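Local coordinates for protein FkbI (Streptomyces hygroscopicus, PDB 1R2J) that binds FAD and probably acts as an acyl-ACP dehydrogenase in making the methoxymalonyl extender unit of the polyketide FK520, at residues S22-R27 with V177-K182. Numbering follows the deposited sequence.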
# COMPACT_ATOMS: atom_id res chain seq x y z
N SER A 22 -10.72 2.87 -16.62
CA SER A 22 -11.62 1.72 -16.66
C SER A 22 -11.83 1.20 -15.24
O SER A 22 -12.79 0.48 -14.97
CB SER A 22 -11.03 0.61 -17.53
OG SER A 22 -9.97 -0.05 -16.86
N GLY A 23 -10.92 1.57 -14.34
CA GLY A 23 -11.02 1.15 -12.96
C GLY A 23 -10.63 -0.28 -12.66
O GLY A 23 -11.11 -0.86 -11.68
N GLU A 24 -9.75 -0.86 -13.47
CA GLU A 24 -9.34 -2.24 -13.22
C GLU A 24 -7.98 -2.61 -13.80
O GLU A 24 -7.57 -2.09 -14.84
CB GLU A 24 -10.41 -3.20 -13.76
CG GLU A 24 -10.46 -4.52 -13.00
CD GLU A 24 -11.57 -5.44 -13.48
OE1 GLU A 24 -11.87 -6.42 -12.77
OE2 GLU A 24 -12.13 -5.19 -14.58
N LEU A 25 -7.29 -3.50 -13.11
CA LEU A 25 -5.98 -3.99 -13.54
C LEU A 25 -6.19 -5.39 -14.11
O LEU A 25 -7.11 -6.10 -13.71
CB LEU A 25 -5.02 -4.07 -12.34
CG LEU A 25 -4.54 -2.79 -11.67
CD1 LEU A 25 -3.76 -3.14 -10.40
CD2 LEU A 25 -3.66 -2.00 -12.63
N PRO A 26 -5.33 -5.81 -15.05
CA PRO A 26 -5.47 -7.15 -15.64
C PRO A 26 -5.12 -8.22 -14.60
O PRO A 26 -4.03 -8.21 -14.03
CB PRO A 26 -4.46 -7.14 -16.79
CG PRO A 26 -4.25 -5.68 -17.09
CD PRO A 26 -4.28 -5.04 -15.74
N ARG A 27 -6.06 -9.13 -14.35
CA ARG A 27 -5.86 -10.22 -13.40
C ARG A 27 -4.61 -11.02 -13.75
O ARG A 27 -3.84 -11.39 -12.86
CB ARG A 27 -7.08 -11.15 -13.41
CG ARG A 27 -7.57 -11.47 -14.82
CD ARG A 27 -8.63 -12.58 -14.84
NE ARG A 27 -8.04 -13.91 -14.67
CZ ARG A 27 -8.74 -15.04 -14.73
NH1 ARG A 27 -10.05 -15.00 -14.96
NH2 ARG A 27 -8.13 -16.21 -14.56
N VAL A 177 -17.53 -10.10 -1.28
CA VAL A 177 -16.61 -9.00 -1.54
C VAL A 177 -17.32 -8.03 -2.47
O VAL A 177 -17.52 -8.31 -3.65
CB VAL A 177 -15.32 -9.52 -2.20
CG1 VAL A 177 -15.66 -10.48 -3.32
CG2 VAL A 177 -14.51 -8.35 -2.74
N GLU A 178 -17.72 -6.88 -1.92
CA GLU A 178 -18.42 -5.87 -2.71
C GLU A 178 -17.47 -4.72 -3.03
O GLU A 178 -17.03 -3.99 -2.14
CB GLU A 178 -19.64 -5.35 -1.95
CG GLU A 178 -20.88 -5.13 -2.82
CD GLU A 178 -21.71 -6.39 -3.02
OE1 GLU A 178 -22.50 -6.45 -3.99
OE2 GLU A 178 -21.58 -7.33 -2.21
N ARG A 179 -17.14 -4.58 -4.31
CA ARG A 179 -16.22 -3.54 -4.74
C ARG A 179 -16.73 -2.13 -4.44
O ARG A 179 -17.92 -1.85 -4.56
CB ARG A 179 -15.97 -3.67 -6.25
CG ARG A 179 -15.44 -5.02 -6.70
CD ARG A 179 -15.36 -5.10 -8.22
NE ARG A 179 -14.89 -6.39 -8.71
CZ ARG A 179 -14.75 -6.71 -10.00
NH1 ARG A 179 -15.04 -5.83 -10.94
NH2 ARG A 179 -14.32 -7.92 -10.33
N VAL A 180 -15.82 -1.25 -4.04
CA VAL A 180 -16.19 0.14 -3.77
C VAL A 180 -16.59 0.64 -5.16
O VAL A 180 -15.80 0.56 -6.10
CB VAL A 180 -14.98 0.95 -3.25
CG1 VAL A 180 -15.40 2.40 -2.97
CG2 VAL A 180 -14.45 0.31 -1.99
N PRO A 181 -17.82 1.15 -5.31
CA PRO A 181 -18.29 1.65 -6.62
C PRO A 181 -17.41 2.63 -7.40
O PRO A 181 -16.93 2.30 -8.48
CB PRO A 181 -19.68 2.22 -6.29
CG PRO A 181 -19.60 2.55 -4.83
CD PRO A 181 -18.84 1.38 -4.27
N LYS A 182 -17.21 3.84 -6.88
CA LYS A 182 -16.40 4.82 -7.59
C LYS A 182 -15.29 5.43 -6.73
O LYS A 182 -15.43 6.55 -6.22
CB LYS A 182 -17.31 5.95 -8.11
CG LYS A 182 -18.45 5.49 -9.00
CD LYS A 182 -18.01 5.21 -10.43
CE LYS A 182 -17.70 6.49 -11.20
NZ LYS A 182 -17.36 6.21 -12.63
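A single long salt bridge, between Glu24 and Arg179, links the loop 22-27 of the N-terminal helical domain to the end of strand 175-179 in the middle β-domain. Glu24 OE1 lies 3.7 Å from Arg179 NH1 and 3.8 Å from Arg179 NH2, almost evenly placed between the two terminal nitrogens, with Arg179 CZ just behind at 4.0 Å from the same oxygen. This is not the flat, two-pronged pairing of a carboxylate with a guanidinium: the two planes are 64° apart, and OE1 sits far to one side of the guanidinium plane, off the line of every N-H. The attraction is therefore one of charge alone.

Both side chains are stretched out to meet. In Glu24, CG is anti to the backbone N (chi1 -151°) and the chain stays extended beyond it, carrying the carboxylate away from its loop. Arg179 starts with CG anti to its carbonyl carbon (chi1 -57°) and runs straight through to NE, and the two chains cross at about a right angle.

Neighbouring contacts place the two ends. The loop joins helix 16-22 to helix 27-35; it turns at Gly23, whose phi is positive, and the Leu25 N-H is hydrogen-bonded to Tyr148 OH, while the Glu24 side chain touches the same tyrosine. Arg179 packs on Ala147, and its strand is paired with strand 192-196.

With only 54 Å² buried between the segments and Arg179 exposed, solvent probably screens much of the attraction. Such an interdomain link, with the Arg179 side chain about 12 Å from the bound FAD, is likely to contribute modestly and to tolerate small shifts of either partner, since it depends on no aligned N-H.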